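Local coordinates for protein post-proline cleaving enzyme (Rickettsia typhi, PDB 4HVT) that probably acts as a serine-type oligopeptidase of the prolyl oligopeptidase family, cutting short peptides on the carboxyl side of proline, at residues A[389-401]-A[412-426]. Numbering follows the deposited sequence.
With EDO (1,2-ethanediol), chain G.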
loop_
_atom_site.group_PDB
_atom_site.type_symbol
_atom_site.label_atom_id
_atom_site.label_comp_id
_atom_site.label_asym_id
_atom_site.label_seq_id
_atom_site.Cartn_x
_atom_site.Cartn_y
_atom_site.Cartn_z
ATOM N N VAL A 389 -20.356 -20.317 -0.051
ATOM C CA VAL A 389 -20.322 -18.961 -0.567
ATOM C C VAL A 389 -20.797 -17.968 0.504
ATOM O O VAL A 389 -21.868 -18.163 1.112
ATOM C CB VAL A 389 -21.208 -18.812 -1.846
ATOM C CG1 VAL A 389 -21.382 -17.374 -2.192
ATOM C CG2 VAL A 389 -20.585 -19.575 -3.002
ATOM N N LEU A 390 -20.056 -16.870 0.677
ATOM C CA LEU A 390 -20.520 -15.774 1.519
ATOM C C LEU A 390 -21.059 -14.671 0.602
ATOM O O LEU A 390 -20.270 -13.990 -0.074
ATOM C CB LEU A 390 -19.394 -15.266 2.389
ATOM C CG LEU A 390 -19.736 -14.165 3.398
ATOM C CD1 LEU A 390 -20.777 -14.641 4.401
ATOM C CD2 LEU A 390 -18.489 -13.695 4.094
ATOM N N LYS A 391 -22.383 -14.533 0.554
ATOM C CA LYS A 391 -23.030 -13.640 -0.419
ATOM C C LYS A 391 -22.761 -12.199 0.018
ATOM O O LYS A 391 -22.887 -11.874 1.204
ATOM C CB LYS A 391 -24.554 -13.962 -0.452
ATOM N N LEU A 392 -22.263 -11.380 -0.882
ATOM C CA LEU A 392 -21.972 -9.980 -0.571
ATOM C C LEU A 392 -23.110 -9.061 -1.062
ATOM O O LEU A 392 -23.269 -8.939 -2.243
ATOM C CB LEU A 392 -20.664 -9.603 -1.249
ATOM C CG LEU A 392 -19.457 -10.459 -0.809
ATOM C CD1 LEU A 392 -18.164 -9.973 -1.404
ATOM C CD2 LEU A 392 -19.318 -10.574 0.703
ATOM N N PRO A 393 -23.841 -8.404 -0.161
ATOM C CA PRO A 393 -25.025 -7.683 -0.634
ATOM C C PRO A 393 -24.775 -6.279 -1.118
ATOM O O PRO A 393 -25.557 -5.354 -0.812
ATOM C CB PRO A 393 -25.919 -7.664 0.610
ATOM C CG PRO A 393 -24.959 -7.508 1.727
ATOM C CD PRO A 393 -23.715 -8.297 1.304
ATOM N N TYR A 394 -23.717 -6.112 -1.912
ATOM C CA TYR A 394 -23.488 -4.901 -2.691
ATOM C C TYR A 394 -23.262 -5.286 -4.195
ATOM O O TYR A 394 -22.640 -6.334 -4.500
ATOM C CB TYR A 394 -22.221 -4.220 -2.153
ATOM C CG TYR A 394 -22.275 -3.322 -0.916
ATOM C CD1 TYR A 394 -22.595 -3.823 0.346
ATOM C CD2 TYR A 394 -21.842 -1.998 -0.993
ATOM C CE1 TYR A 394 -22.578 -2.999 1.483
ATOM C CE2 TYR A 394 -21.854 -1.159 0.130
ATOM C CZ TYR A 394 -22.199 -1.673 1.367
ATOM O OH TYR A 394 -22.180 -0.839 2.487
ATOM N N GLN A 395 -23.724 -4.467 -5.141
ATOM C CA GLN A 395 -23.234 -4.568 -6.528
ATOM C C GLN A 395 -21.783 -4.093 -6.610
ATOM O O GLN A 395 -21.389 -3.194 -5.879
ATOM C CB GLN A 395 -24.062 -3.709 -7.499
ATOM C CG GLN A 395 -25.501 -4.178 -7.665
ATOM C CD GLN A 395 -25.601 -5.489 -8.433
ATOM O OE1 GLN A 395 -26.206 -6.461 -7.962
ATOM N NE2 GLN A 395 -24.983 -5.530 -9.611
ATOM N N ASN A 396 -20.988 -4.666 -7.507
ATOM C CA ASN A 396 -19.574 -4.264 -7.605
ATOM C C ASN A 396 -18.859 -4.252 -6.229
ATOM O O ASN A 396 -18.016 -3.415 -5.915
ATOM C CB ASN A 396 -19.459 -2.920 -8.316
ATOM C CG ASN A 396 -19.486 -3.065 -9.838
ATOM O OD1 ASN A 396 -20.458 -2.717 -10.466
ATOM N ND2 ASN A 396 -18.427 -3.632 -10.415
ATOM N N ALA A 397 -19.143 -5.276 -5.459
ATOM C CA ALA A 397 -18.662 -5.387 -4.086
ATOM C C ALA A 397 -17.131 -5.399 -3.982
ATOM O O ALA A 397 -16.438 -5.942 -4.843
ATOM C CB ALA A 397 -19.203 -6.650 -3.455
ATOM N N ILE A 398 -16.636 -4.709 -2.951
ATOM C CA ILE A 398 -15.261 -4.745 -2.531
ATOM C C ILE A 398 -15.283 -5.132 -1.059
ATOM O O ILE A 398 -16.005 -4.507 -0.272
ATOM C CB ILE A 398 -14.642 -3.327 -2.685
ATOM C CG1 ILE A 398 -14.784 -2.856 -4.123
ATOM C CG2 ILE A 398 -13.226 -3.272 -2.139
ATOM C CD1 ILE A 398 -13.997 -3.645 -5.133
ATOM N N PHE A 399 -14.490 -6.147 -0.726
ATOM C CA PHE A 399 -14.459 -6.872 0.539
ATOM C C PHE A 399 -13.159 -6.690 1.285
ATOM O O PHE A 399 -12.078 -6.754 0.709
ATOM C CB PHE A 399 -14.689 -8.352 0.267
ATOM C CG PHE A 399 -14.719 -9.234 1.489
ATOM C CD1 PHE A 399 -15.900 -9.478 2.158
ATOM C CD2 PHE A 399 -13.561 -9.896 1.903
ATOM C CE1 PHE A 399 -15.931 -10.336 3.281
ATOM C CE2 PHE A 399 -13.578 -10.762 2.976
ATOM C CZ PHE A 399 -14.759 -10.978 3.686
ATOM N N GLY A 400 -13.269 -6.501 2.599
ATOM C CA GLY A 400 -12.125 -6.497 3.461
ATOM C C GLY A 400 -12.470 -7.074 4.797
ATOM O O GLY A 400 -13.677 -7.198 5.158
ATOM N N MET A 401 -11.435 -7.459 5.536
ATOM C CA MET A 401 -11.708 -7.972 6.887
ATOM C C MET A 401 -10.456 -7.975 7.765
ATOM O O MET A 401 -9.361 -7.930 7.257
ATOM C CB MET A 401 -12.337 -9.366 6.849
ATOM C CG MET A 401 -11.388 -10.498 6.438
ATOM S SD MET A 401 -12.249 -12.086 6.305
ATOM C CE MET A 401 -12.481 -12.621 7.921
ATOM N N ILE A 412 -15.838 -7.476 9.239
ATOM C CA ILE A 412 -15.855 -7.541 7.771
ATOM C C ILE A 412 -16.285 -6.162 7.283
ATOM O O ILE A 412 -17.195 -5.581 7.877
ATOM C CB ILE A 412 -16.848 -8.640 7.282
ATOM C CG1 ILE A 412 -16.198 -10.072 7.244
ATOM C CG2 ILE A 412 -17.320 -8.377 5.875
ATOM C CD1 ILE A 412 -15.632 -10.481 8.516
ATOM N N THR A 413 -15.666 -5.667 6.210
ATOM C CA THR A 413 -16.239 -4.524 5.506
ATOM C C THR A 413 -16.724 -4.937 4.123
ATOM O O THR A 413 -16.051 -5.744 3.442
ATOM C CB THR A 413 -15.282 -3.335 5.417
ATOM O OG1 THR A 413 -14.058 -3.709 4.744
ATOM C CG2 THR A 413 -14.977 -2.862 6.788
ATOM N N ILE A 414 -17.837 -4.357 3.663
ATOM C CA ILE A 414 -18.276 -4.487 2.273
ATOM C C ILE A 414 -18.669 -3.069 1.833
ATOM O O ILE A 414 -19.295 -2.301 2.609
ATOM C CB ILE A 414 -19.442 -5.469 2.037
ATOM C CG1 ILE A 414 -19.243 -6.811 2.752
ATOM C CG2 ILE A 414 -19.647 -5.760 0.569
ATOM C CD1 ILE A 414 -20.423 -7.736 2.790
ATOM N N GLU A 415 -18.305 -2.738 0.609
ATOM C CA GLU A 415 -18.526 -1.410 0.039
ATOM C C GLU A 415 -18.526 -1.514 -1.480
ATOM O O GLU A 415 -18.238 -2.586 -2.064
ATOM C CB GLU A 415 -17.390 -0.458 0.429
ATOM C CG GLU A 415 -16.040 -0.776 -0.235
ATOM C CD GLU A 415 -14.928 -0.118 0.518
ATOM O OE1 GLU A 415 -14.439 0.960 0.115
ATOM O OE2 GLU A 415 -14.524 -0.663 1.587
ATOM N N ASN A 416 -18.843 -0.377 -2.127
ATOM C CA ASN A 416 -18.519 -0.228 -3.532
ATOM C C ASN A 416 -18.191 1.229 -3.776
ATOM O O ASN A 416 -18.129 2.024 -2.875
ATOM C CB ASN A 416 -19.610 -0.836 -4.474
ATOM C CG ASN A 416 -20.858 0.021 -4.622
ATOM O OD1 ASN A 416 -20.792 1.230 -4.435
ATOM N ND2 ASN A 416 -22.010 -0.601 -4.991
ATOM N N SER A 417 -17.839 1.579 -4.990
ATOM C CA SER A 417 -17.285 2.907 -5.208
ATOM C C SER A 417 -18.243 4.035 -4.809
ATOM O O SER A 417 -17.779 5.134 -4.520
ATOM C CB SER A 417 -16.865 3.048 -6.664
ATOM O OG SER A 417 -16.189 4.279 -6.921
ATOM N N ILE A 418 -19.555 3.771 -4.805
ATOM C CA ILE A 418 -20.543 4.827 -4.527
ATOM C C ILE A 418 -21.427 4.532 -3.290
ATOM O O ILE A 418 -22.260 5.354 -2.926
ATOM C CB ILE A 418 -21.447 5.178 -5.741
ATOM C CG1 ILE A 418 -22.251 3.972 -6.227
ATOM C CG2 ILE A 418 -20.633 5.805 -6.875
ATOM C CD1 ILE A 418 -23.316 4.271 -7.278
ATOM N N VAL A 419 -21.210 3.410 -2.634
ATOM C CA VAL A 419 -21.965 3.038 -1.441
ATOM C C VAL A 419 -20.985 2.946 -0.260
ATOM O O VAL A 419 -20.060 2.160 -0.323
ATOM C CB VAL A 419 -22.732 1.698 -1.628
ATOM C CG1 VAL A 419 -23.490 1.398 -0.348
ATOM C CG2 VAL A 419 -23.681 1.771 -2.835
ATOM N N PRO A 420 -21.178 3.752 0.811
ATOM C CA PRO A 420 -20.201 3.737 1.878
ATOM C C PRO A 420 -20.076 2.340 2.519
ATOM O O PRO A 420 -21.041 1.570 2.527
ATOM C CB PRO A 420 -20.743 4.739 2.910
ATOM C CG PRO A 420 -21.580 5.664 2.119
ATOM C CD PRO A 420 -22.162 4.837 1.005
ATOM N N PRO A 421 -18.892 2.055 3.066
ATOM C CA PRO A 421 -18.665 0.759 3.682
ATOM C C PRO A 421 -19.578 0.532 4.854
ATOM O O PRO A 421 -19.904 1.478 5.632
ATOM C CB PRO A 421 -17.211 0.804 4.142
ATOM C CG PRO A 421 -16.594 1.890 3.276
ATOM C CD PRO A 421 -17.690 2.899 3.079
ATOM N N THR A 422 -20.071 -0.707 4.935
ATOM C CA THR A 422 -20.759 -1.213 6.119
ATOM C C THR A 422 -19.808 -2.155 6.835
ATOM O O THR A 422 -19.066 -2.931 6.188
ATOM C CB THR A 422 -22.038 -1.966 5.756
ATOM O OG1 THR A 422 -22.987 -1.076 5.150
ATOM C CG2 THR A 422 -22.727 -2.591 7.006
ATOM N N ILE A 423 -19.802 -2.091 8.168
ATOM C CA ILE A 423 -18.971 -3.041 8.980
ATOM C C ILE A 423 -19.908 -4.083 9.550
ATOM O O ILE A 423 -20.982 -3.754 10.118
ATOM C CB ILE A 423 -18.253 -2.367 10.150
ATOM C CG1 ILE A 423 -17.496 -1.108 9.676
ATOM C CG2 ILE A 423 -17.294 -3.362 10.853
ATOM C CD1 ILE A 423 -16.728 -0.396 10.777
ATOM N N TYR A 424 -19.537 -5.353 9.359
ATOM C CA TYR A 424 -20.274 -6.474 9.836
ATOM C C TYR A 424 -19.475 -7.285 10.835
ATOM O O TYR A 424 -18.259 -7.376 10.688
ATOM C CB TYR A 424 -20.678 -7.387 8.694
ATOM C CG TYR A 424 -21.370 -6.771 7.540
ATOM C CD1 TYR A 424 -20.668 -6.069 6.567
ATOM C CD2 TYR A 424 -22.757 -6.917 7.369
ATOM C CE1 TYR A 424 -21.329 -5.540 5.473
ATOM C CE2 TYR A 424 -23.384 -6.387 6.301
ATOM C CZ TYR A 424 -22.688 -5.669 5.369
ATOM O OH TYR A 424 -23.360 -5.118 4.260
ATOM N N LEU A 425 -20.153 -7.826 11.854
ATOM C CA LEU A 425 -19.566 -8.727 12.786
ATOM C C LEU A 425 -19.816 -10.135 12.286
ATOM O O LEU A 425 -20.950 -10.545 12.047
ATOM C CB LEU A 425 -20.181 -8.582 14.152
ATOM C CG LEU A 425 -19.664 -9.472 15.287
ATOM C CD1 LEU A 425 -18.205 -9.127 15.629
ATOM C CD2 LEU A 425 -20.563 -9.294 16.505
ATOM N N TRP A 426 -18.748 -10.902 12.147
ATOM C CA TRP A 426 -18.888 -12.334 11.923
ATOM C C TRP A 426 -19.034 -12.994 13.272
ATOM O O TRP A 426 -18.126 -12.969 14.080
ATOM C CB TRP A 426 -17.638 -12.861 11.191
ATOM C CG TRP A 426 -17.608 -14.355 10.930
ATOM C CD1 TRP A 426 -16.881 -15.285 11.657
ATOM C CD2 TRP A 426 -18.252 -15.087 9.877
ATOM N NE1 TRP A 426 -17.042 -16.544 11.105
ATOM C CE2 TRP A 426 -17.889 -16.464 10.039
ATOM C CE3 TRP A 426 -19.124 -14.738 8.838
ATOM C CZ2 TRP A 426 -18.312 -17.461 9.147
ATOM C CZ3 TRP A 426 -19.560 -15.718 7.973
ATOM C CH2 TRP A 426 -19.150 -17.086 8.135
HETATM C C1 EDO G . -12.160 0.258 5.359
HETATM O O1 EDO G . -10.811 -0.016 4.996
HETATM C C2 EDO G . -13.039 0.469 4.140
HETATM O O2 EDO G . -12.484 -0.204 3.021
HETATM O O HOH W 1 -16.947 -0.779 -6.527
HETATM O O HOH W 2 -14.520 -3.307 1.965
#
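Tyr394 lies across the strand pair 412-415 and 422-426, its ring roofing the backbone where Ile414 runs into Glu415: Glu415 N sits 3.9 Å above the ring plane, over its centre. With CG beside its own backbone N (chi1 -82°), the ring carries its hydroxyl beyond strand 412-415 to the turn that leads into strand 422-426, where Tyr394 OH donates to Pro420 O at 2.7 Å, in the carbonyl plane. Thr422 OG1 reaches the same phenol oxygen, also at the ring edge, so two partners fix the far end of the ring. Ile414 splits its branches: CG2 lies 3.5 Å from Tyr394 CD1, whereas Ile414 CD1 rests against both Pro393 CD and Leu392 CD2, 3.7 Å from each.

Beyond the ring, Asn416 works with both ends of its amide. Its ND2 donates to Gln395 O (2.8 Å, 154° at the hydrogen), nearly in the amide plane, while OD1 accepts from Ile418 N and closes an Asx turn.

Strands 398-401 and 412-415 pair antiparallel at 164°, Ile398 with Glu415 and Gly400 with Thr413 each making two backbone hydrogen bonds. On the face bearing Phe399 and Ile412, Phe399 CE1 meets Ile412 CG2 at 3.5 Å; CG anti to the backbone N brings CE1 of the ring over to that branch.

The hairpin begins a four-stranded antiparallel sheet, consistent with a blade of the N-terminal beta-propeller. Strand 432-436 follows 422-426, Phe399 packs against strands 362-368 and 371-380 of the preceding sheet, and Glu415 OE1 bonds Phe496 N just before helix 498-505.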